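Local coordinates for PHOX (Pseudomonas fluorescens, PDB 4A9V), which hydrolyses phosphate monoesters as an alkaline phosphatase, probably through a complex iron-calcium cofactor held within its beta-propeller fold, at residues T92-L97 with R223-H228; R488-T493 with R522-G527. All blocks are in the same frame, centred on the assembly; numbering follows the deposited sequence.

Contact 1 (T92-L97 with R223-H228); sequences TNYRYL and REINWH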
ATOM      1  N   THR A  92      -3.494 -12.065  -7.004  1.00  8.36           N
ATOM      2  CA  THR A  92      -4.667 -12.698  -7.584  1.00  8.47           C
ATOM      3  C   THR A  92      -5.106 -13.887  -6.748  1.00  8.64           C
ATOM      4  O   THR A  92      -4.380 -14.361  -5.881  1.00 11.55           O
ATOM      5  CB  THR A  92      -4.439 -13.084  -9.066  1.00 10.07           C
ATOM      6  OG1 THR A  92      -5.662 -13.568  -9.642  1.00 10.37           O
ATOM      7  CG2 THR A  92      -3.362 -14.147  -9.203  1.00 10.74           C
ATOM      8  N   ASN A  93      -6.334 -14.319  -6.988  1.00 10.06           N
ATOM      9  CA  ASN A  93      -6.977 -15.351  -6.190  1.00  9.18           C
ATOM     10  C   ASN A  93      -7.178 -16.584  -7.062  1.00  9.50           C
ATOM     11  O   ASN A  93      -8.045 -16.587  -7.939  1.00  9.13           O
ATOM     12  CB  ASN A  93      -8.334 -14.827  -5.730  1.00  9.85           C
ATOM     13  CG  ASN A  93      -8.234 -13.438  -5.122  1.00 10.53           C
ATOM     14  OD1 ASN A  93      -7.525 -13.234  -4.140  1.00 10.53           O
ATOM     15  ND2 ASN A  93      -8.893 -12.466  -5.740  1.00 10.16           N
ATOM     16  N   TYR A  94      -6.287 -17.562  -6.938  1.00  8.93           N
ATOM     17  CA  TYR A  94      -6.289 -18.692  -7.859  1.00  8.97           C
ATOM     18  C   TYR A  94      -7.645 -19.415  -7.894  1.00  9.27           C
ATOM     19  O   TYR A  94      -8.025 -19.963  -8.924  1.00  9.83           O
ATOM     20  CB  TYR A  94      -5.180 -19.688  -7.511  1.00  9.59           C
ATOM     21  CG  TYR A  94      -3.761 -19.175  -7.704  1.00  9.25           C
ATOM     22  CD1 TYR A  94      -3.474 -18.123  -8.563  1.00  9.49           C
ATOM     23  CD2 TYR A  94      -2.697 -19.795  -7.073  1.00  9.78           C
ATOM     24  CE1 TYR A  94      -2.169 -17.720  -8.795  1.00  9.83           C
ATOM     25  CE2 TYR A  94      -1.389 -19.412  -7.315  1.00 10.53           C
ATOM     26  CZ  TYR A  94      -1.130 -18.406  -8.216  1.00  9.07           C
ATOM     27  OH  TYR A  94       0.155 -17.974  -8.462  1.00 10.45           O
ATOM     28  N   ARG A  95      -8.368 -19.427  -6.776  1.00  9.71           N
ATOM     29  CA  ARG A  95      -9.667 -20.095  -6.758  1.00 10.20           C
ATOM     30  C   ARG A  95     -10.651 -19.506  -7.755  1.00  9.77           C
ATOM     31  O   ARG A  95     -11.572 -20.197  -8.192  1.00 11.31           O
ATOM     32  CB  ARG A  95     -10.270 -20.126  -5.351  1.00 12.03           C
ATOM     33  CG  ARG A  95     -10.816 -18.805  -4.849  1.00 12.53           C
ATOM     34  CD  ARG A  95     -11.257 -18.901  -3.395  1.00 14.23           C
ATOM     35  NE  ARG A  95     -12.352 -19.854  -3.226  1.00 16.15           N
ATOM     36  CZ  ARG A  95     -12.471 -20.687  -2.198  1.00 18.99           C
ATOM     37  NH1 ARG A  95     -11.630 -20.609  -1.175  1.00 31.10           N
ATOM     38  NH2 ARG A  95     -13.529 -21.475  -2.111  1.00 21.12           N
ATOM     39  N   TYR A  96     -10.452 -18.239  -8.111  1.00  8.89           N
ATOM     40  CA  TYR A  96     -11.321 -17.544  -9.057  1.00  8.60           C
ATOM     41  C   TYR A  96     -10.650 -17.296 -10.409  1.00  8.10           C
ATOM     42  O   TYR A  96     -11.333 -17.104 -11.409  1.00  9.56           O
ATOM     43  CB  TYR A  96     -11.833 -16.230  -8.463  1.00  9.33           C
ATOM     44  CG  TYR A  96     -12.550 -16.404  -7.147  1.00  9.29           C
ATOM     45  CD1 TYR A  96     -13.612 -17.284  -7.026  1.00  9.64           C
ATOM     46  CD2 TYR A  96     -12.184 -15.667  -6.030  1.00 10.08           C
ATOM     47  CE1 TYR A  96     -14.266 -17.449  -5.824  1.00  9.35           C
ATOM     48  CE2 TYR A  96     -12.848 -15.811  -4.827  1.00 10.63           C
ATOM     49  CZ  TYR A  96     -13.873 -16.723  -4.726  1.00 10.04           C
ATOM     50  OH  TYR A  96     -14.523 -16.928  -3.532  1.00 10.97           O
ATOM     51  N   LEU A  97      -9.326 -17.253 -10.448  1.00  8.90           N
ATOM     52  CA  LEU A  97      -8.620 -16.837 -11.652  1.00  8.65           C
ATOM     53  C   LEU A  97      -8.721 -17.891 -12.759  1.00  8.29           C
ATOM     54  O   LEU A  97      -8.868 -17.557 -13.933  1.00  9.29           O
ATOM     55  CB  LEU A  97      -7.152 -16.546 -11.333  1.00  9.62           C
ATOM     56  CG  LEU A  97      -6.298 -16.100 -12.523  1.00  8.68           C
ATOM     57  CD1 LEU A  97      -6.838 -14.819 -13.146  1.00  9.64           C
ATOM     58  CD2 LEU A  97      -4.846 -15.930 -12.105  1.00  9.61           C
ATOM     59  N   ARG A 223       5.689 -18.525  -1.656  1.00 10.66           N
ATOM     60  CA  ARG A 223       4.581 -18.447  -0.704  1.00 10.95           C
ATOM     61  C   ARG A 223       3.266 -18.855  -1.366  1.00 11.15           C
ATOM     62  O   ARG A 223       2.374 -18.036  -1.568  1.00 12.33           O
ATOM     63  CB  ARG A 223       4.485 -17.070  -0.052  1.00 12.65           C
ATOM     64  CG  ARG A 223       3.722 -17.099   1.266  1.00 15.68           C
ATOM     65  CD  ARG A 223       3.666 -15.742   1.950  1.00 23.57           C
ATOM     66  NE  ARG A 223       4.996 -15.221   2.254  1.00 31.35           N
ATOM     67  CZ  ARG A 223       5.566 -15.269   3.455  1.00160.70           C
ATOM     68  NH1 ARG A 223       5.108 -16.111   4.374  1.00 52.29           N
ATOM     69  NH2 ARG A 223       6.666 -14.563   3.697  1.00188.03           N
ATOM     70  N   GLU A 224       3.196 -20.121  -1.764  0.50 12.17           N
ATOM     71  CA  GLU A 224       2.035 -20.656  -2.464  0.50 13.17           C
ATOM     72  C   GLU A 224       1.693 -19.812  -3.689  0.50 12.71           C
ATOM     73  O   GLU A 224       0.533 -19.716  -4.082  0.50 13.45           O
ATOM     74  CB  GLU A 224       0.836 -20.758  -1.512  0.50 16.54           C
ATOM     75  CG  GLU A 224       1.092 -21.677  -0.324  0.50 20.48           C
ATOM     76  CD  GLU A 224      -0.049 -21.705   0.678  0.50 43.47           C
ATOM     77  OE1 GLU A 224      -1.111 -21.110   0.399  0.50 89.90           O
ATOM     78  OE2 GLU A 224       0.093 -22.387   1.716  0.50116.67           O
ATOM     79  N   ILE A 225       2.731 -19.356  -4.386  1.00 10.82           N
ATOM     80  CA  ILE A 225       2.565 -18.663  -5.661  1.00 10.05           C
ATOM     81  C   ILE A 225       2.894 -19.595  -6.843  1.00  9.94           C
ATOM     82  O   ILE A 225       2.103 -19.719  -7.787  1.00 10.43           O
ATOM     83  CB  ILE A 225       3.429 -17.379  -5.707  1.00  9.63           C
ATOM     84  CG1 ILE A 225       3.035 -16.421  -4.580  1.00 11.47           C
ATOM     85  CG2 ILE A 225       3.319 -16.704  -7.062  1.00  9.77           C
ATOM     86  CD1 ILE A 225       1.570 -16.056  -4.559  1.00 12.60           C
ATOM     87  N   ASN A 226       4.053 -20.250  -6.788  1.00  9.89           N
ATOM     88  CA  ASN A 226       4.381 -21.345  -7.687  1.00 10.24           C
ATOM     89  C   ASN A 226       4.315 -20.925  -9.155  1.00 10.08           C
ATOM     90  O   ASN A 226       3.772 -21.623 -10.017  1.00 11.48           O
ATOM     91  CB  ASN A 226       3.507 -22.555  -7.364  1.00 12.62           C
ATOM     92  CG  ASN A 226       3.772 -23.090  -5.967  1.00 14.33           C
ATOM     93  OD1 ASN A 226       4.908 -23.063  -5.498  1.00 17.72           O
ATOM     94  ND2 ASN A 226       2.711 -23.431  -5.248  1.00 17.27           N
ATOM     95  N   TRP A 227       5.020 -19.833  -9.441  1.00  9.22           N
ATOM     96  CA  TRP A 227       5.333 -19.437 -10.810  1.00  9.52           C
ATOM     97  C   TRP A 227       6.589 -20.097 -11.320  1.00 10.14           C
ATOM     98  O   TRP A 227       6.697 -20.410 -12.504  1.00 10.44           O
ATOM     99  CB  TRP A 227       5.505 -17.926 -10.887  1.00  9.40           C
ATOM    100  CG  TRP A 227       4.252 -17.151 -10.605  1.00  8.79           C
ATOM    101  CD1 TRP A 227       2.953 -17.636 -10.485  1.00 10.13           C
ATOM    102  CD2 TRP A 227       4.149 -15.709 -10.446  1.00  8.30           C
ATOM    103  NE1 TRP A 227       2.075 -16.608 -10.281  1.00  9.33           N
ATOM    104  CE2 TRP A 227       2.744 -15.433 -10.168  1.00  8.62           C
ATOM    105  CE3 TRP A 227       5.069 -14.685 -10.343  1.00  8.20           C
ATOM    106  CZ2 TRP A 227       2.297 -14.160  -9.886  1.00  8.94           C
ATOM    107  CZ3 TRP A 227       4.611 -13.406 -10.064  1.00  8.64           C
ATOM    108  CH2 TRP A 227       3.257 -13.151  -9.833  1.00  9.52           C
ATOM    109  N   HIS A 228       7.565 -20.289 -10.438  1.00 10.21           N
ATOM    110  CA  HIS A 228       8.889 -20.754 -10.844  1.00  9.89           C
ATOM    111  C   HIS A 228       8.951 -22.097 -11.543  1.00 11.24           C
ATOM    112  O   HIS A 228       9.867 -22.315 -12.328  1.00 12.32           O
ATOM    113  CB  HIS A 228       9.851 -20.725  -9.656  1.00 11.37           C
ATOM    114  CG  HIS A 228       9.450 -21.640  -8.524  1.00 10.65           C
ATOM    115  ND1 HIS A 228       8.541 -21.285  -7.588  1.00 11.72           N
ATOM    116  CD2 HIS A 228       9.874 -22.922  -8.197  1.00 12.59           C
ATOM    117  CE1 HIS A 228       8.353 -22.318  -6.744  1.00 12.79           C
ATOM    118  NE2 HIS A 228       9.170 -23.318  -7.118  1.00 14.03           N
TER
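Tyr94 reaches Ile225 and Trp227 through its phenolic end, a single ring bridging from a short helix to an irregular loop. The hydroxyl OH of Tyr94 donates a hydrogen bond to the backbone O of Ile225, 2.7 Å away. It meets this oxygen well to one side of the C=O direction, at a C=O...donor angle of 126°, and is tilted 17° from the carbonyl plane. Ile225 O and Trp227 NE1 both approach the tyrosine ring edge-on, and the indole NE1 is 3.0 Å from Tyr94 OH. The side chains of Tyr94 and Trp227 slant past one another instead of stacking.

Ile225 also contributes its CG2 methyl, which approaches Tyr94 OH to 3.7 Å while lying over one face of the Trp227 ring, displaced toward the rim. Thus one residue offers the phenol an acceptor from its backbone and an apolar flank from its side chain. Farther along the ring, Tyr94 CE2 lies 3.5 Å from Ile225 O and 3.8 Å from Glu224 O. With CG beside the backbone N and anti to the carbonyl carbon (chi1 -67°), Tyr94 sets out from the first residue of helix 94-97 toward the loop.

A phenylalanine here would probably leave Ile225 O without its phenolic donor, and the loop without that tie to the helix.

Away from the metal sites, this phenol-to-carbonyl hydrogen bond joins helix 94-97 to the loop between helix 211-216 and strand 249-252. Helix 107-115 backs both sides: Thr92 rests on Ala113, and Trp227 packs against Val110, Ala113 and Leu114.

Contact 2 (R488-T493 with R522-G527); sequences RLWILT and RRFMVG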
ATOM      1  N   ARG A 488     -10.146  15.459   7.722  1.00  8.06           N
ATOM      2  CA  ARG A 488     -10.581  14.177   8.261  1.00  7.59           C
ATOM      3  C   ARG A 488      -9.549  13.106   7.918  1.00  7.00           C
ATOM      4  O   ARG A 488      -9.077  13.038   6.791  1.00  7.76           O
ATOM      5  CB  ARG A 488     -11.936  13.772   7.678  1.00  8.42           C
ATOM      6  CG  ARG A 488     -13.135  14.484   8.292  1.00  9.95           C
ATOM      7  CD  ARG A 488     -14.428  14.196   7.536  1.00 10.15           C
ATOM      8  NE  ARG A 488     -14.520  14.968   6.300  1.00  9.47           N
ATOM      9  CZ  ARG A 488     -15.042  16.188   6.212  1.00  9.24           C
ATOM     10  NH1 ARG A 488     -15.541  16.786   7.283  1.00 10.68           N
ATOM     11  NH2 ARG A 488     -15.041  16.813   5.043  1.00 10.17           N
ATOM     12  N   LEU A 489      -9.265  12.243   8.884  1.00  7.19           N
ATOM     13  CA  LEU A 489      -8.410  11.085   8.694  1.00  6.93           C
ATOM     14  C   LEU A 489      -9.256   9.835   8.528  1.00  6.71           C
ATOM     15  O   LEU A 489      -9.936   9.403   9.458  1.00  8.20           O
ATOM     16  CB  LEU A 489      -7.469  10.916   9.893  1.00  7.78           C
ATOM     17  CG  LEU A 489      -6.543   9.700   9.818  1.00  7.36           C
ATOM     18  CD1 LEU A 489      -5.584   9.795   8.641  1.00  8.98           C
ATOM     19  CD2 LEU A 489      -5.772   9.557  11.125  1.00 11.80           C
ATOM     20  N   TRP A 490      -9.148   9.221   7.364  1.00  6.44           N
ATOM     21  CA  TRP A 490      -9.889   8.013   7.031  1.00  6.53           C
ATOM     22  C   TRP A 490      -9.006   6.812   7.255  1.00  6.42           C
ATOM     23  O   TRP A 490      -7.832   6.813   6.880  1.00  7.32           O
ATOM     24  CB  TRP A 490     -10.355   8.090   5.581  1.00  6.77           C
ATOM     25  CG  TRP A 490     -11.270   9.255   5.322  1.00  6.83           C
ATOM     26  CD1 TRP A 490     -10.920  10.557   4.992  1.00  7.10           C
ATOM     27  CD2 TRP A 490     -12.723   9.261   5.439  1.00  7.61           C
ATOM     28  NE1 TRP A 490     -12.034  11.341   4.871  1.00  7.93           N
ATOM     29  CE2 TRP A 490     -13.154  10.616   5.121  1.00  7.86           C
ATOM     30  CE3 TRP A 490     -13.675   8.303   5.739  1.00  8.43           C
ATOM     31  CZ2 TRP A 490     -14.489  10.974   5.100  1.00  8.69           C
ATOM     32  CZ3 TRP A 490     -15.015   8.678   5.737  1.00  9.56           C
ATOM     33  CH2 TRP A 490     -15.413   9.976   5.400  1.00  9.38           C
ATOM     34  N   ILE A 491      -9.538   5.822   7.972  1.00  6.56           N
ATOM     35  CA  ILE A 491      -8.799   4.653   8.444  1.00  6.82           C
ATOM     36  C   ILE A 491      -9.448   3.398   7.861  1.00  6.52           C
ATOM     37  O   ILE A 491     -10.657   3.204   8.003  1.00  7.44           O
ATOM     38  CB  ILE A 491      -8.869   4.542   9.984  1.00  7.00           C
ATOM     39  CG1 ILE A 491      -8.263   5.774  10.657  1.00  7.88           C
ATOM     40  CG2 ILE A 491      -8.185   3.270  10.453  1.00  7.58           C
ATOM     41  CD1 ILE A 491      -8.630   5.920  12.123  1.00  9.02           C
ATOM     42  N   LEU A 492      -8.668   2.589   7.152  1.00  6.09           N
ATOM     43  CA  LEU A 492      -9.185   1.428   6.436  1.00  6.30           C
ATOM     44  C   LEU A 492      -8.593   0.185   7.094  1.00  7.06           C
ATOM     45  O   LEU A 492      -7.433   0.201   7.492  1.00  9.32           O
ATOM     46  CB  LEU A 492      -8.765   1.505   4.963  1.00  6.21           C
ATOM     47  CG  LEU A 492      -9.425   2.600   4.116  1.00  7.50           C
ATOM     48  CD1 LEU A 492      -9.029   4.023   4.490  1.00  8.04           C
ATOM     49  CD2 LEU A 492      -9.122   2.363   2.651  1.00  8.53           C
ATOM     50  N   THR A 493      -9.366  -0.892   7.206  1.00  6.50           N
ATOM     51  CA  THR A 493      -8.884  -2.060   7.933  1.00  6.40           C
ATOM     52  C   THR A 493      -8.662  -3.304   7.084  1.00  7.05           C
ATOM     53  O   THR A 493      -9.373  -3.571   6.109  1.00  7.24           O
ATOM     54  CB  THR A 493      -9.748  -2.420   9.164  1.00  7.98           C
ATOM     55  OG1 THR A 493     -10.968  -3.075   8.776  1.00  8.29           O
ATOM     56  CG2 THR A 493     -10.079  -1.204   9.975  1.00  8.15           C
ATOM     57  N   ARG A 522     -15.174   7.437  14.411  1.00  8.11           N
ATOM     58  CA  ARG A 522     -16.500   6.903  14.096  1.00  8.45           C
ATOM     59  C   ARG A 522     -16.416   5.928  12.927  1.00  8.15           C
ATOM     60  O   ARG A 522     -15.724   6.183  11.942  1.00  8.19           O
ATOM     61  CB  ARG A 522     -17.469   8.039  13.752  1.00  9.12           C
ATOM     62  CG  ARG A 522     -17.706   9.002  14.899  1.00  9.43           C
ATOM     63  CD  ARG A 522     -18.746  10.049  14.556  1.00 10.96           C
ATOM     64  NE  ARG A 522     -18.811  11.027  15.626  1.00 12.55           N
ATOM     65  CZ  ARG A 522     -19.678  12.022  15.690  1.00 18.71           C
ATOM     66  NH1 ARG A 522     -20.575  12.186  14.735  1.00 28.22           N
ATOM     67  NH2 ARG A 522     -19.602  12.882  16.689  1.00 33.58           N
ATOM     68  N   ARG A 523     -17.145   4.822  13.011  1.00  8.05           N
ATOM     69  CA  ARG A 523     -17.212   3.864  11.912  1.00  7.71           C
ATOM     70  C   ARG A 523     -18.098   4.404  10.800  1.00  7.56           C
ATOM     71  O   ARG A 523     -19.217   4.864  11.058  1.00  8.29           O
ATOM     72  CB  ARG A 523     -17.738   2.511  12.400  1.00  7.95           C
ATOM     73  CG  ARG A 523     -17.586   1.408  11.370  1.00  8.87           C
ATOM     74  CD  ARG A 523     -18.124   0.071  11.858  1.00 10.04           C
ATOM     75  NE  ARG A 523     -17.385  -0.440  13.008  1.00 10.93           N
ATOM     76  CZ  ARG A 523     -17.838  -0.458  14.258  1.00  9.79           C
ATOM     77  NH1 ARG A 523     -19.039   0.017  14.563  1.00 10.67           N
ATOM     78  NH2 ARG A 523     -17.114  -1.026  15.211  1.00 10.34           N
ATOM     79  N   PHE A 524     -17.589   4.356   9.571  1.00  7.62           N
ATOM     80  CA  PHE A 524     -18.252   4.957   8.414  1.00  7.76           C
ATOM     81  C   PHE A 524     -18.803   3.913   7.437  1.00  7.90           C
ATOM     82  O   PHE A 524     -19.885   4.112   6.888  1.00  8.61           O
ATOM     83  CB  PHE A 524     -17.281   5.899   7.691  1.00  7.81           C
ATOM     84  CG  PHE A 524     -17.837   6.496   6.429  1.00  8.04           C
ATOM     85  CD1 PHE A 524     -18.671   7.597   6.471  1.00  8.83           C
ATOM     86  CD2 PHE A 524     -17.491   5.978   5.193  1.00  8.67           C
ATOM     87  CE1 PHE A 524     -19.197   8.126   5.306  1.00  9.76           C
ATOM     88  CE2 PHE A 524     -17.986   6.526   4.026  1.00  9.70           C
ATOM     89  CZ  PHE A 524     -18.822   7.619   4.080  1.00  9.25           C
ATOM     90  N   MET A 525     -18.033   2.864   7.151  1.00  7.71           N
ATOM     91  CA  MET A 525     -18.410   1.873   6.144  1.00  7.86           C
ATOM     92  C   MET A 525     -17.996   0.490   6.624  1.00  7.84           C
ATOM     93  O   MET A 525     -16.939   0.322   7.231  1.00  8.99           O
ATOM     94  CB  MET A 525     -17.725   2.179   4.804  1.00  8.43           C
ATOM     95  CG  MET A 525     -18.157   1.268   3.668  1.00  8.58           C
ATOM     96  SD  MET A 525     -17.255   1.588   2.138  1.00 10.65           S
ATOM     97  CE  MET A 525     -15.747   0.689   2.455  1.00 11.15           C
ATOM     98  N   VAL A 526     -18.822  -0.504   6.317  1.00  7.69           N
ATOM     99  CA  VAL A 526     -18.432  -1.895   6.459  1.00  8.20           C
ATOM    100  C   VAL A 526     -18.523  -2.577   5.105  1.00  8.22           C
ATOM    101  O   VAL A 526     -19.445  -2.319   4.328  1.00  9.20           O
ATOM    102  CB  VAL A 526     -19.317  -2.644   7.482  1.00  8.51           C
ATOM    103  CG1 VAL A 526     -18.822  -4.072   7.633  1.00  9.46           C
ATOM    104  CG2 VAL A 526     -19.339  -1.922   8.825  1.00 10.00           C
ATOM    105  N   GLY A 527     -17.502  -3.366   4.789  1.00  8.11           N
ATOM    106  CA  GLY A 527     -17.427  -4.067   3.521  1.00  7.99           C
ATOM    107  C   GLY A 527     -17.975  -5.478   3.580  1.00  8.81           C
ATOM    108  O   GLY A 527     -18.412  -5.952   4.636  1.00  9.91           O
TER
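Trp490 holds CG beside its backbone N (chi1 -61°), whereas Phe524 carries CG anti to its own (chi1 176°), and these two settings bring their rings together on one face of a four-stranded antiparallel blade of the beta-propeller. Strands 489-493 and 521-526 are second and fourth in the blade, with strand 510-514 between them, so the contact is made by side chains across an intervening strand and involves no backbone pairing of the two segments.

The rings form a T-shaped stack. The edge of the Trp490 six-membered ring points at one face of Phe524, with centroids 5.0 Å apart and planes at 81°. On the middle strand, Trp490 packs on Cys513 and Phe524 on Met511; from the adjoining sheet, Ile536 and Leu545 also meet the tryptophan.

A classic beta bulge places Phe524 and Met525 together opposite Met511. Both of these side chains set out toward strand 489-493, but it is Phe524 that meets the tryptophan. The polar side of the indole is occupied elsewhere: Trp490 NE1 is hydrogen-bonded to Asp484 OD2, which also forms a salt bridge with Arg488. This grip is likely to limit turning of the indole.

At the point of closest approach, Trp490 CZ3 lies over the face of Phe524, displaced toward the CG-CD2 side, 3.6 Å from Phe524 CG and 3.7 Å from Phe524 CD2.

How the contacts relate
Both segments of contact 1 precede those of contact 2 in the single chain. Their centres lie about 30 Å apart and their nearest atoms about 14 Å, so they do not touch. Each keeps some distance from the metal centre: in contact 1 the side chain of Ile225 is about 12 Å from the mu-oxo-diiron group, and in contact 2 that of Trp490 is about 12 Å from the side chain of the calcium ligand Asp479. Both are nevertheless tied to the site through the chain. Segment 92-97 follows closely on Glu90 of the diiron pocket, while segment 488-493 runs directly into the calcium ligand Asp494, and its Leu492 pairs through the backbone with Asp479.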